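Local coordinates for protein mannan endo-1,4-beta-mannosidase (Bacillus subtilis, PDB 2WHK) that hydrolyses internal beta-1,4-mannosidic linkages in mannan, galactomannan and glucomannan as a secreted family 26 glycoside hydrolase, at residues Thr28-Leu33 against Trp318-Gly323; Asp148-Leu153 against Arg206-Leu211; Gln244-Ile249 against Ile282-Gln287. All blocks are in the same frame, centred on the assembly; numbering follows the deposited sequence.

Interaction 2 is the most buried of the three, while interactions 1 and 3 are partly buried. Interactions 1 and 2 each carry a calcium ion, yet their chemistry differs: interaction 1 is parallel strand pairing plus a cation-pi stack, whereas interaction 2 joins a helix to a loop through a salt bridge, waters and leucines. Interaction 3, which lacks both metal and direct hydrogen bonds, rests a tyrosine on a helix and adds water bridges. Interactions 1 and 3 adjoin, their centres about 17 Å apart, because helix 278-288 packs Ile282, Ile285 and Lys286 against Val32, Trp318 and Thr319. Interaction 2 lies on the opposite side of the chain's centre from interaction 3, their centres about 35 Å apart.

Interaction 1: Thr28-Leu33 against Trp318-Gly323; sequences TENRVL and WTLNKG. With CA (calcium ion), chain D.
Arg31 lays its guanidinium flat on the indole of Trp318, the planes 15° apart and the group centres separated by 3.9 Å. The stack is a cation-pi pair, with Arg31 CZ 3.8 Å from the centroid of the six-membered ring. Arg31 CD adds a CH-pi contact over the same ring, and a bend at chi3 (-75°) turns the guanidinium along the indole face. Arg31 NH2 is also bonded to Pro290 O, while Lys286 makes a second cation-pi contact with the indole. With an alanine at Trp318, the Arg31 guanidinium would probably lose the surface it lies on and be freer to turn.

Among the backbone bonds, Trp318 O is gripped from opposite faces of its plane by Arg31 N at 2.8 Å and Val32 N at 2.9 Å. Leu320 N reaches Val32 O at 2.8 Å in a nearly straight bond (177°). The Val32 and Leu320 bonds pair strand 319-320 in parallel with the start of strand 32-40, and the Arg31 bond adds to them just before it, so the late segment joins the first strand of the family's TIM barrel.

Apolar contact continues where Leu33 CD1 meets Leu320 CD1 at 4.0 Å, the two side chains lying alongside each other.

Metal coordination joins the segments as well: calcium takes Thr319 O at 2.4 Å, the Asn30 side chain and four waters, and Glu324 supplies further ligands.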
ATOM      1  N   THR A  28     -21.425  -9.239   8.318  1.00 19.86           N
ATOM      2  CA  THR A  28     -22.320  -8.117   8.604  1.00 20.89           C
ATOM      3  C   THR A  28     -21.673  -7.046   9.484  1.00 20.97           C
ATOM      4  O   THR A  28     -22.195  -5.934   9.607  1.00 21.35           O
ATOM      5  CB  THR A  28     -23.622  -8.579   9.286  1.00 21.34           C
ATOM      6  OG1 THR A  28     -23.310  -9.253  10.511  1.00 22.01           O
ATOM      7  CG2 THR A  28     -24.401  -9.498   8.361  1.00 22.12           C
ATOM      8  N   GLU A  29     -20.550  -7.389  10.110  1.00 20.79           N
ATOM      9  CA  GLU A  29     -19.787  -6.432  10.895  1.00 20.57           C
ATOM     10  C   GLU A  29     -18.304  -6.774  10.845  1.00 19.05           C
ATOM     11  O   GLU A  29     -17.927  -7.878  10.460  1.00 17.99           O
ATOM     12  CB  GLU A  29     -20.285  -6.409  12.343  1.00 21.73           C
ATOM     13  CG  GLU A  29     -20.290  -7.764  13.030  1.00 25.56           C
ATOM     14  CD  GLU A  29     -20.583  -7.670  14.526  1.00 30.84           C
ATOM     15  OE1 GLU A  29     -21.177  -6.660  14.970  1.00 33.07           O
ATOM     16  OE2 GLU A  29     -20.214  -8.617  15.263  1.00 33.88           O
ATOM     17  N   ASN A  30     -17.475  -5.808  11.232  1.00 18.01           N
ATOM     18  CA  ASN A  30     -16.021  -5.970  11.253  1.00 17.09           C
ATOM     19  C   ASN A  30     -15.529  -6.507   9.920  1.00 15.87           C
ATOM     20  O   ASN A  30     -14.934  -7.578   9.835  1.00 15.49           O
ATOM     21  CB  ASN A  30     -15.589  -6.868  12.426  1.00 17.22           C
ATOM     22  CG  ASN A  30     -15.679  -6.158  13.758  1.00 18.25           C
ATOM     23  OD1 ASN A  30     -15.372  -4.969  13.860  1.00 17.25           O
ATOM     24  ND2 ASN A  30     -16.081  -6.888  14.800  1.00 21.05           N
ATOM     25  N   ARG A  31     -15.823  -5.742   8.868  1.00 15.00           N
ATOM     26  CA  ARG A  31     -15.542  -6.159   7.500  1.00 14.06           C
ATOM     27  C   ARG A  31     -14.698  -5.164   6.708  1.00 13.43           C
ATOM     28  O   ARG A  31     -14.372  -5.438   5.551  1.00 13.57           O
ATOM     29  CB  ARG A  31     -16.854  -6.446   6.751  1.00 14.12           C
ATOM     30  CG  ARG A  31     -17.888  -5.336   6.825  1.00 15.12           C
ATOM     31  CD  ARG A  31     -19.134  -5.744   6.056  1.00 15.60           C
ATOM     32  NE  ARG A  31     -18.916  -5.662   4.618  1.00 16.18           N
ATOM     33  CZ  ARG A  31     -19.775  -6.093   3.694  1.00 16.89           C
ATOM     34  NH1 ARG A  31     -20.907  -6.702   4.049  1.00 17.71           N
ATOM     35  NH2 ARG A  31     -19.477  -5.945   2.406  1.00 17.32           N
ATOM     36  N   VAL A  32     -14.336  -4.030   7.318  1.00 12.99           N
ATOM     37  CA  VAL A  32     -13.434  -3.046   6.703  1.00 12.51           C
ATOM     38  C   VAL A  32     -12.357  -2.672   7.716  1.00 11.85           C
ATOM     39  O   VAL A  32     -12.665  -2.088   8.750  1.00 11.52           O
ATOM     40  CB  VAL A  32     -14.172  -1.758   6.278  1.00 12.42           C
ATOM     41  CG1 VAL A  32     -13.203  -0.751   5.637  1.00 12.88           C
ATOM     42  CG2 VAL A  32     -15.321  -2.088   5.321  1.00 12.96           C
ATOM     43  N   LEU A  33     -11.106  -3.024   7.426  1.00 11.54           N
ATOM     44  CA  LEU A  33      -9.998  -2.661   8.324  1.00 11.34           C
ATOM     45  C   LEU A  33      -9.742  -1.164   8.256  1.00 11.20           C
ATOM     46  O   LEU A  33      -9.591  -0.601   7.175  1.00 11.14           O
ATOM     47  CB  LEU A  33      -8.699  -3.398   7.984  1.00 11.32           C
ATOM     48  CG  LEU A  33      -8.478  -4.775   8.607  1.00 11.97           C
ATOM     49  CD1 LEU A  33      -9.516  -5.777   8.091  1.00 11.45           C
ATOM     50  CD2 LEU A  33      -7.056  -5.254   8.350  1.00 13.04           C
ATOM     51  N   TRP A 318     -19.196  -1.744  10.825  1.00 17.66           N
ATOM     52  CA  TRP A 318     -18.400  -2.349   9.759  1.00 17.09           C
ATOM     53  C   TRP A 318     -16.884  -2.270  10.008  1.00 16.36           C
ATOM     54  O   TRP A 318     -16.117  -3.042   9.427  1.00 15.97           O
ATOM     55  CB  TRP A 318     -18.700  -1.666   8.422  1.00 16.94           C
ATOM     56  CG  TRP A 318     -19.983  -2.096   7.775  1.00 17.49           C
ATOM     57  CD1 TRP A 318     -21.183  -2.317   8.381  1.00 17.87           C
ATOM     58  CD2 TRP A 318     -20.183  -2.340   6.379  1.00 17.49           C
ATOM     59  NE1 TRP A 318     -22.120  -2.696   7.451  1.00 17.97           N
ATOM     60  CE2 TRP A 318     -21.534  -2.713   6.211  1.00 17.98           C
ATOM     61  CE3 TRP A 318     -19.353  -2.273   5.254  1.00 18.18           C
ATOM     62  CZ2 TRP A 318     -22.070  -3.023   4.962  1.00 18.36           C
ATOM     63  CZ3 TRP A 318     -19.880  -2.582   4.018  1.00 18.08           C
ATOM     64  CH2 TRP A 318     -21.230  -2.964   3.882  1.00 18.72           C
ATOM     65  N   THR A 319     -16.459  -1.333  10.854  1.00 15.79           N
ATOM     66  CA  THR A 319     -15.038  -1.027  10.995  1.00 15.27           C
ATOM     67  C   THR A 319     -14.324  -2.005  11.928  1.00 15.06           C
ATOM     68  O   THR A 319     -14.722  -2.189  13.082  1.00 15.37           O
ATOM     69  CB  THR A 319     -14.832   0.421  11.447  1.00 15.26           C
ATOM     70  OG1 THR A 319     -15.578   1.284  10.580  1.00 15.13           O
ATOM     71  CG2 THR A 319     -13.355   0.802  11.385  1.00 15.03           C
ATOM     72  N   LEU A 320     -13.276  -2.634  11.396  1.00 14.51           N
ATOM     73  CA  LEU A 320     -12.469  -3.610  12.119  1.00 14.16           C
ATOM     74  C   LEU A 320     -11.162  -2.923  12.507  1.00 13.99           C
ATOM     75  O   LEU A 320     -10.410  -2.467  11.648  1.00 13.19           O
ATOM     76  CB  LEU A 320     -12.213  -4.830  11.235  1.00 14.33           C
ATOM     77  CG  LEU A 320     -11.602  -6.081  11.867  1.00 13.85           C
ATOM     78  CD1 LEU A 320     -11.818  -7.287  10.969  1.00 14.84           C
ATOM     79  CD2 LEU A 320     -10.100  -5.899  12.192  1.00 13.28           C
ATOM     80  N   ASN A 321     -10.908  -2.851  13.806  1.00 13.97           N
ATOM     81  CA  ASN A 321      -9.810  -2.052  14.342  1.00 14.31           C
ATOM     82  C   ASN A 321      -8.740  -2.934  14.946  1.00 14.03           C
ATOM     83  O   ASN A 321      -8.896  -4.150  15.012  1.00 14.32           O
ATOM     84  CB  ASN A 321     -10.362  -1.074  15.379  1.00 14.56           C
ATOM     85  CG  ASN A 321     -11.280  -0.047  14.753  1.00 14.51           C
ATOM     86  OD1 ASN A 321     -10.927   0.556  13.740  1.00 14.61           O
ATOM     87  ND2 ASN A 321     -12.470   0.142  15.330  1.00 14.19           N
ATOM     88  N   LYS A 322      -7.637  -2.319  15.358  1.00 14.05           N
ATOM     89  CA  LYS A 322      -6.567  -3.048  16.036  1.00 14.07           C
ATOM     90  C   LYS A 322      -7.170  -3.868  17.176  1.00 14.69           C
ATOM     91  O   LYS A 322      -7.995  -3.364  17.937  1.00 15.11           O
ATOM     92  CB  LYS A 322      -5.524  -2.071  16.573  1.00 14.32           C
ATOM     93  CG  LYS A 322      -4.155  -2.685  16.875  1.00 13.74           C
ATOM     94  CD  LYS A 322      -3.260  -1.633  17.521  1.00 14.57           C
ATOM     95  CE  LYS A 322      -1.824  -2.096  17.726  1.00 14.59           C
ATOM     96  NZ  LYS A 322      -1.044  -1.079  18.492  1.00 15.06           N
ATOM     97  N   GLY A 323      -6.777  -5.133  17.273  1.00 14.94           N
ATOM     98  CA  GLY A 323      -7.322  -6.035  18.282  1.00 15.86           C
ATOM     99  C   GLY A 323      -8.518  -6.864  17.839  1.00 16.38           C
ATOM    100  O   GLY A 323      -8.931  -7.775  18.559  1.00 17.67           O
TER
HETATM  101 CA    CA D1339     -15.256  -3.006  15.245  1.00 17.79          CA
HETATM  102  O   HOH W   1     -14.083  -1.670  17.014  1.00 16.51           O
HETATM  103  O   HOH W   2     -17.597  -3.285  14.716  1.00 22.99           O
HETATM  104  O   HOH W   3     -16.270  -0.644  15.229  1.00 18.59           O
HETATM  105  O   HOH W   4     -16.622  -3.017  17.415  1.00 25.97           O

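Interaction 2: Asp148-Leu153 against Arg206-Leu211; sequences DGLQEL and RGLDHL. With CA (calcium ion), chain E.
Asp148 and Arg206 form a salt bridge in which one carboxylate oxygen does the work. Arg206 NH2 meets Asp148 OD1 at 2.7 Å with an N-H...O angle of 158°, the acceptor lying near the guanidinium plane even though the carboxylate is turned well away from that plane. Arg206 NH1 adds a weak bond to the same oxygen; it is also held by Ser144 O and Tyr201 OH, which help fix the guanidinium's rotation.

A weak hydrogen bond runs from His210 NE2 to Leu150 O at 2.8 Å, bent to 124°. His210 CG sits between its own backbone N and carbonyl carbon (chi1 64°), which turns the imidazole toward the helix.

The apolar contacts centre on Leu150. Its CB touches Leu208 CD1 at 3.9 Å, and its CD1 meets Leu211 CD1 at 4.1 Å; both leucines cross it at about a right angle.

Water-mediated bonds converge on Gln151 OE1. One water donates to it at 2.5 Å and to Arg206 O, while another donates to it and accepts from Arg206 NH2. Gln151 NE2 is bonded to Glu154 and Asn155.

The first of these waters is also a calcium ligand. The ion binds Gly207 O at 2.3 Å, where positive phi turns the chain out of helix 185-205, and Glu154 completes the protein ligation. The result is a calcium-linked junction between helix 134-154 and the alpha-to-beta loop leading to strand 211-215 of the TIM barrel.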
ATOM      1  N   ASP A 148      16.472  -5.975   2.699  1.00 17.96           N
ATOM      2  CA  ASP A 148      17.116  -6.116   4.009  1.00 18.71           C
ATOM      3  C   ASP A 148      16.129  -5.718   5.114  1.00 17.96           C
ATOM      4  O   ASP A 148      16.029  -6.390   6.142  1.00 18.42           O
ATOM      5  CB  ASP A 148      18.375  -5.242   4.131  1.00 19.45           C
ATOM      6  CG  ASP A 148      19.526  -5.697   3.239  1.00 21.27           C
ATOM      7  OD1 ASP A 148      19.472  -6.780   2.626  1.00 22.94           O
ATOM      8  OD2 ASP A 148      20.508  -4.935   3.140  1.00 24.35           O
ATOM      9  N   GLY A 149      15.407  -4.621   4.904  1.00 17.16           N
ATOM     10  CA  GLY A 149      14.392  -4.181   5.866  1.00 16.73           C
ATOM     11  C   GLY A 149      13.230  -5.160   5.981  1.00 16.18           C
ATOM     12  O   GLY A 149      12.813  -5.530   7.087  1.00 16.51           O
ATOM     13  N   LEU A 150      12.700  -5.581   4.836  1.00 16.07           N
ATOM     14  CA  LEU A 150      11.585  -6.526   4.807  1.00 15.62           C
ATOM     15  C   LEU A 150      11.973  -7.853   5.461  1.00 16.11           C
ATOM     16  O   LEU A 150      11.157  -8.461   6.150  1.00 16.24           O
ATOM     17  CB  LEU A 150      11.074  -6.735   3.373  1.00 15.54           C
ATOM     18  CG  LEU A 150      10.515  -5.482   2.671  1.00 14.77           C
ATOM     19  CD1 LEU A 150      10.165  -5.748   1.195  1.00 14.79           C
ATOM     20  CD2 LEU A 150       9.302  -4.931   3.429  1.00 14.60           C
ATOM     21  N   GLN A 151      13.226  -8.276   5.273  1.00 16.72           N
ATOM     22  CA  GLN A 151      13.735  -9.502   5.885  1.00 17.30           C
ATOM     23  C   GLN A 151      13.570  -9.490   7.404  1.00 17.31           C
ATOM     24  O   GLN A 151      13.213 -10.510   7.992  1.00 17.19           O
ATOM     25  CB  GLN A 151      15.211  -9.726   5.533  1.00 17.90           C
ATOM     26  CG  GLN A 151      15.752 -11.084   5.992  1.00 18.97           C
ATOM     27  CD  GLN A 151      15.016 -12.237   5.341  1.00 20.17           C
ATOM     28  OE1 GLN A 151      15.146 -12.471   4.141  1.00 22.15           O
ATOM     29  NE2 GLN A 151      14.225 -12.959   6.130  1.00 20.90           N
ATOM     30  N   GLU A 152      13.831  -8.342   8.031  1.00 17.19           N
ATOM     31  CA  GLU A 152      13.647  -8.184   9.477  1.00 17.33           C
ATOM     32  C   GLU A 152      12.245  -8.615   9.910  1.00 17.18           C
ATOM     33  O   GLU A 152      12.074  -9.343  10.895  1.00 17.95           O
ATOM     34  CB  GLU A 152      13.871  -6.729   9.905  1.00 17.52           C
ATOM     35  CG  GLU A 152      15.266  -6.418  10.495  0.50 18.91           C
ATOM     36  CD  GLU A 152      15.675  -4.951  10.297  0.50 18.97           C
ATOM     37  OE1 GLU A 152      14.852  -4.071  10.616  0.50 21.95           O
ATOM     38  OE2 GLU A 152      16.806  -4.670   9.823  0.50 21.52           O
ATOM     39  N   LEU A 153      11.249  -8.182   9.144  1.00 16.93           N
ATOM     40  CA  LEU A 153       9.847  -8.489   9.432  1.00 16.66           C
ATOM     41  C   LEU A 153       9.541  -9.961   9.128  0.50 16.21           C
ATOM     42  O   LEU A 153       8.835 -10.605   9.886  0.50 15.02           O
ATOM     43  CB  LEU A 153       8.913  -7.548   8.643  1.00 16.85           C
ATOM     44  CG  LEU A 153       9.226  -6.044   8.727  1.00 18.48           C
ATOM     45  CD1 LEU A 153       8.386  -5.224   7.740  1.00 20.07           C
ATOM     46  CD2 LEU A 153       9.056  -5.532  10.135  1.00 20.52           C
ATOM     47  N   ARG A 206      15.446 -12.795  -3.102  1.00 18.44           N
ATOM     48  CA  ARG A 206      15.528 -12.577  -1.661  1.00 18.14           C
ATOM     49  C   ARG A 206      14.603 -13.468  -0.816  1.00 17.73           C
ATOM     50  O   ARG A 206      14.654 -13.401   0.415  1.00 18.37           O
ATOM     51  CB  ARG A 206      15.292 -11.092  -1.356  1.00 18.15           C
ATOM     52  CG  ARG A 206      16.300 -10.166  -2.059  1.00 18.73           C
ATOM     53  CD  ARG A 206      17.751 -10.390  -1.586  1.00 20.09           C
ATOM     54  NE  ARG A 206      17.888 -10.194  -0.145  1.00 21.05           N
ATOM     55  CZ  ARG A 206      18.215  -9.049   0.448  1.00 22.26           C
ATOM     56  NH1 ARG A 206      18.485  -7.956  -0.269  1.00 21.84           N
ATOM     57  NH2 ARG A 206      18.285  -9.001   1.774  1.00 23.10           N
ATOM     58  N   GLY A 207      13.786 -14.300  -1.462  1.00 17.33           N
ATOM     59  CA  GLY A 207      13.006 -15.337  -0.760  1.00 17.19           C
ATOM     60  C   GLY A 207      12.018 -14.813   0.275  1.00 16.89           C
ATOM     61  O   GLY A 207      11.750 -15.469   1.282  1.00 17.09           O
ATOM     62  N   LEU A 208      11.465 -13.629   0.028  1.00 16.53           N
ATOM     63  CA  LEU A 208      10.576 -12.985   0.998  1.00 15.96           C
ATOM     64  C   LEU A 208       9.141 -13.511   0.853  1.00 16.12           C
ATOM     65  O   LEU A 208       8.456 -13.222  -0.129  1.00 15.85           O
ATOM     66  CB  LEU A 208      10.647 -11.460   0.849  1.00 15.63           C
ATOM     67  CG  LEU A 208      12.031 -10.863   1.148  1.00 15.79           C
ATOM     68  CD1 LEU A 208      12.084  -9.395   0.738  1.00 16.41           C
ATOM     69  CD2 LEU A 208      12.428 -11.030   2.606  1.00 16.92           C
ATOM     70  N   ASP A 209       8.704 -14.309   1.833  1.00 16.23           N
ATOM     71  CA  ASP A 209       7.428 -15.033   1.752  1.00 16.11           C
ATOM     72  C   ASP A 209       6.308 -14.466   2.634  1.00 15.80           C
ATOM     73  O   ASP A 209       5.290 -15.125   2.877  1.00 16.03           O
ATOM     74  CB  ASP A 209       7.675 -16.510   2.078  1.00 16.56           C
ATOM     75  CG  ASP A 209       8.447 -17.218   0.980  1.00 17.51           C
ATOM     76  OD1 ASP A 209       8.232 -16.883  -0.204  1.00 18.57           O
ATOM     77  OD2 ASP A 209       9.258 -18.123   1.302  1.00 18.99           O
ATOM     78  N   HIS A 210       6.473 -13.221   3.058  1.00 15.17           N
ATOM     79  CA  HIS A 210       5.539 -12.589   3.988  1.00 14.59           C
ATOM     80  C   HIS A 210       4.848 -11.380   3.357  1.00 14.27           C
ATOM     81  O   HIS A 210       4.211 -10.597   4.062  1.00 14.16           O
ATOM     82  CB  HIS A 210       6.274 -12.165   5.267  1.00 14.49           C
ATOM     83  CG  HIS A 210       7.318 -11.114   5.048  1.00 14.17           C
ATOM     84  ND1 HIS A 210       8.181 -11.136   3.972  1.00 14.69           N
ATOM     85  CD2 HIS A 210       7.638 -10.009   5.761  1.00 13.99           C
ATOM     86  CE1 HIS A 210       8.985 -10.089   4.033  1.00 14.70           C
ATOM     87  NE2 HIS A 210       8.678  -9.391   5.111  1.00 13.86           N
ATOM     88  N   LEU A 211       4.954 -11.245   2.036  1.00 13.70           N
ATOM     89  CA  LEU A 211       4.449 -10.065   1.342  1.00 13.37           C
ATOM     90  C   LEU A 211       3.120 -10.334   0.648  1.00 12.98           C
ATOM     91  O   LEU A 211       2.958 -11.323  -0.076  1.00 13.55           O
ATOM     92  CB  LEU A 211       5.477  -9.538   0.333  1.00 13.50           C
ATOM     93  CG  LEU A 211       6.901  -9.310   0.854  1.00 13.85           C
ATOM     94  CD1 LEU A 211       7.823  -8.841  -0.262  1.00 13.91           C
ATOM     95  CD2 LEU A 211       6.923  -8.324   2.015  1.00 14.07           C
TER
HETATM   96 CA    CA E1340      12.601 -16.105   3.373  1.00 21.93          CA
HETATM   97  O   HOH W   5      14.288 -14.449   2.804  1.00 23.57           O
HETATM   98  O   HOH W   6      17.070 -11.740   2.425  1.00 37.91           O
HETATM   99  O   HOH W   7      11.315 -18.025   2.971  1.00 24.31           O
HETATM  100  O   HOH W   8      13.934 -16.962   5.111  1.00 34.31           O

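Interaction 3: Gln244-Ile249 against Ile282-Gln287; sequences QDAYSI and INAIKQ
Tyr247 and Ala284 mark the closest backbone approach, CA to CA 5.6 Å, where the loop after strand 236-243 runs past helix 278-288 without a direct hydrogen bond between the segments. Ala284 CB sits over the middle of the Tyr247 ring, 3.7 Å from its centroid and 6° off the normal, a well-centred CH-pi contact. The same methyl touches Ala246 CB at 3.7 Å, so one small residue of the helix serves two residues of the loop.

An Asx turn shapes the loop: Tyr247 N donates to Asp245 OD1 at 2.9 Å, the oxygen being approached from above the carboxylate plane. Tyr247 CG lies beside its own backbone N (chi1 -71°), and from there the ring extends over the helix. The Gln287 and Tyr247 side chains cross at about a right angle, with Gln287 OE1 3.3 Å from Tyr247 CE2.

At the phenol end, one water joins Tyr247 OH to Gln287 OE1, to which it donates at 2.6 Å, and a second joins the hydroxyl to Asn283 ND2. Between the two segments the contact thus relies on the apolar fit over Ala284 and on water bridges, while Tyr289 OH, just past the helix, bonds Ala246 O and Ile249 N directly.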
ATOM      1  N   GLN A 244     -13.590  15.230  -2.397  1.00 24.62           N
ATOM      2  CA  GLN A 244     -14.430  16.092  -1.556  1.00 26.05           C
ATOM      3  C   GLN A 244     -15.738  15.385  -1.194  1.00 25.92           C
ATOM      4  O   GLN A 244     -16.278  15.576  -0.097  1.00 26.84           O
ATOM      5  CB  GLN A 244     -14.744  17.413  -2.268  1.00 26.91           C
ATOM      6  CG  GLN A 244     -13.525  18.256  -2.653  1.00 29.53           C
ATOM      7  CD  GLN A 244     -12.784  18.828  -1.451  1.00 30.53           C
ATOM      8  OE1 GLN A 244     -12.001  18.131  -0.792  1.00 33.69           O
ATOM      9  NE2 GLN A 244     -13.016  20.106  -1.169  1.00 33.55           N
ATOM     10  N   ASP A 245     -16.239  14.575  -2.122  1.00 25.44           N
ATOM     11  CA  ASP A 245     -17.505  13.871  -1.962  1.00 25.20           C
ATOM     12  C   ASP A 245     -17.235  12.373  -2.042  1.00 24.30           C
ATOM     13  O   ASP A 245     -16.869  11.853  -3.094  1.00 23.31           O
ATOM     14  CB  ASP A 245     -18.479  14.315  -3.059  1.00 25.57           C
ATOM     15  CG  ASP A 245     -19.777  13.521  -3.074  1.00 27.25           C
ATOM     16  OD1 ASP A 245     -20.030  12.708  -2.156  1.00 27.81           O
ATOM     17  OD2 ASP A 245     -20.559  13.725  -4.032  1.00 30.19           O
ATOM     18  N   ALA A 246     -17.430  11.691  -0.917  1.00 24.02           N
ATOM     19  CA  ALA A 246     -17.177  10.255  -0.811  1.00 24.05           C
ATOM     20  C   ALA A 246     -18.005   9.402  -1.765  1.00 24.59           C
ATOM     21  O   ALA A 246     -17.632   8.266  -2.044  1.00 24.26           O
ATOM     22  CB  ALA A 246     -17.414   9.792   0.618  1.00 23.93           C
ATOM     23  N   TYR A 247     -19.113   9.942  -2.269  1.00 25.54           N
ATOM     24  CA  TYR A 247     -20.034   9.174  -3.112  1.00 26.49           C
ATOM     25  C   TYR A 247     -19.749   9.220  -4.617  1.00 27.44           C
ATOM     26  O   TYR A 247     -20.470   8.592  -5.396  1.00 28.07           O
ATOM     27  CB  TYR A 247     -21.468   9.622  -2.834  1.00 26.45           C
ATOM     28  CG  TYR A 247     -21.978   9.192  -1.480  1.00 25.71           C
ATOM     29  CD1 TYR A 247     -21.750   9.962  -0.344  1.00 26.08           C
ATOM     30  CD2 TYR A 247     -22.691   8.010  -1.336  1.00 25.18           C
ATOM     31  CE1 TYR A 247     -22.224   9.558   0.905  1.00 24.74           C
ATOM     32  CE2 TYR A 247     -23.164   7.604  -0.108  1.00 25.52           C
ATOM     33  CZ  TYR A 247     -22.934   8.372   1.006  1.00 25.51           C
ATOM     34  OH  TYR A 247     -23.419   7.949   2.210  1.00 25.78           O
ATOM     35  N   SER A 248     -18.707   9.940  -5.033  1.00 28.02           N
ATOM     36  CA  SER A 248     -18.395  10.072  -6.462  1.00 28.46           C
ATOM     37  C   SER A 248     -16.951   9.684  -6.794  1.00 27.54           C
ATOM     38  O   SER A 248     -16.346  10.224  -7.726  1.00 27.91           O
ATOM     39  CB  SER A 248     -18.674  11.505  -6.919  1.00 28.83           C
ATOM     40  OG  SER A 248     -17.833  12.410  -6.234  1.00 30.51           O
ATOM     41  N   ILE A 249     -16.403   8.731  -6.046  1.00 25.90           N
ATOM     42  CA  ILE A 249     -15.066   8.229  -6.333  1.00 24.63           C
ATOM     43  C   ILE A 249     -15.169   7.299  -7.537  1.00 24.99           C
ATOM     44  O   ILE A 249     -16.053   6.444  -7.593  1.00 25.49           O
ATOM     45  CB  ILE A 249     -14.456   7.493  -5.113  1.00 23.60           C
ATOM     46  CG1 ILE A 249     -14.435   8.416  -3.891  1.00 21.93           C
ATOM     47  CG2 ILE A 249     -13.053   7.007  -5.431  1.00 23.12           C
ATOM     48  CD1 ILE A 249     -14.136   7.692  -2.583  1.00 20.02           C
ATOM     49  N   ILE A 282     -17.390   6.098   5.489  1.00 17.27           N
ATOM     50  CA  ILE A 282     -17.809   4.743   5.845  1.00 18.00           C
ATOM     51  C   ILE A 282     -19.237   4.488   5.341  1.00 18.15           C
ATOM     52  O   ILE A 282     -19.524   3.393   4.861  1.00 18.34           O
ATOM     53  CB  ILE A 282     -17.663   4.437   7.367  1.00 18.29           C
ATOM     54  CG1 ILE A 282     -17.904   2.947   7.654  1.00 18.80           C
ATOM     55  CG2 ILE A 282     -18.596   5.308   8.205  1.00 19.02           C
ATOM     56  CD1 ILE A 282     -16.948   1.999   6.953  1.00 18.31           C
ATOM     57  N   ASN A 283     -20.111   5.494   5.432  1.00 18.76           N
ATOM     58  CA  ASN A 283     -21.473   5.398   4.881  1.00 19.33           C
ATOM     59  C   ASN A 283     -21.450   5.122   3.376  1.00 18.50           C
ATOM     60  O   ASN A 283     -22.211   4.300   2.864  1.00 18.22           O
ATOM     61  CB  ASN A 283     -22.262   6.696   5.127  1.00 20.36           C
ATOM     62  CG  ASN A 283     -22.570   6.942   6.599  1.00 23.12           C
ATOM     63  OD1 ASN A 283     -22.369   6.075   7.450  1.00 26.55           O
ATOM     64  ND2 ASN A 283     -23.063   8.146   6.902  1.00 27.58           N
ATOM     65  N   ALA A 284     -20.564   5.811   2.666  1.00 17.76           N
ATOM     66  CA  ALA A 284     -20.435   5.627   1.221  1.00 16.99           C
ATOM     67  C   ALA A 284     -19.932   4.227   0.862  1.00 16.79           C
ATOM     68  O   ALA A 284     -20.354   3.637  -0.137  1.00 16.65           O
ATOM     69  CB  ALA A 284     -19.519   6.718   0.619  1.00 17.39           C
ATOM     70  N   ILE A 285     -19.042   3.675   1.685  1.00 16.10           N
ATOM     71  CA  ILE A 285     -18.597   2.298   1.486  1.00 15.80           C
ATOM     72  C   ILE A 285     -19.790   1.330   1.492  1.00 15.88           C
ATOM     73  O   ILE A 285     -19.867   0.454   0.645  1.00 15.65           O
ATOM     74  CB  ILE A 285     -17.524   1.879   2.537  1.00 15.61           C
ATOM     75  CG1 ILE A 285     -16.183   2.510   2.166  1.00 15.44           C
ATOM     76  CG2 ILE A 285     -17.375   0.350   2.616  1.00 16.14           C
ATOM     77  CD1 ILE A 285     -15.085   2.352   3.246  1.00 15.28           C
ATOM     78  N   LYS A 286     -20.711   1.505   2.436  1.00 16.28           N
ATOM     79  CA  LYS A 286     -21.874   0.600   2.589  1.00 16.65           C
ATOM     80  C   LYS A 286     -22.793   0.628   1.372  1.00 16.76           C
ATOM     81  O   LYS A 286     -23.401  -0.385   1.025  1.00 16.95           O
ATOM     82  CB  LYS A 286     -22.682   0.965   3.836  1.00 17.24           C
ATOM     83  CG  LYS A 286     -21.899   0.792   5.118  1.00 19.22           C
ATOM     84  CD  LYS A 286     -22.754   0.999   6.352  1.00 21.52           C
ATOM     85  CE  LYS A 286     -21.864   1.080   7.576  1.00 22.53           C
ATOM     86  NZ  LYS A 286     -22.611   1.335   8.834  1.00 23.95           N
ATOM     87  N   GLN A 287     -22.886   1.793   0.740  1.00 16.39           N
ATOM     88  CA  GLN A 287     -23.814   1.998  -0.383  1.00 16.85           C
ATOM     89  C   GLN A 287     -23.142   1.759  -1.733  1.00 17.40           C
ATOM     90  O   GLN A 287     -23.712   1.092  -2.609  1.00 17.69           O
ATOM     91  CB  GLN A 287     -24.396   3.412  -0.317  1.00 16.95           C
ATOM     92  CG  GLN A 287     -25.359   3.739  -1.459  1.00 18.01           C
ATOM     93  CD  GLN A 287     -26.075   5.077  -1.319  1.00 21.71           C
ATOM     94  OE1 GLN A 287     -25.946   5.777  -0.317  1.00 23.57           O
ATOM     95  NE2 GLN A 287     -26.863   5.423  -2.336  1.00 22.85           N
TER
HETATM   96  O   HOH W   9     -25.699   6.180   2.192  1.00 32.66           O
HETATM   97  O   HOH W  10     -23.923   9.620   4.146  1.00 39.69           O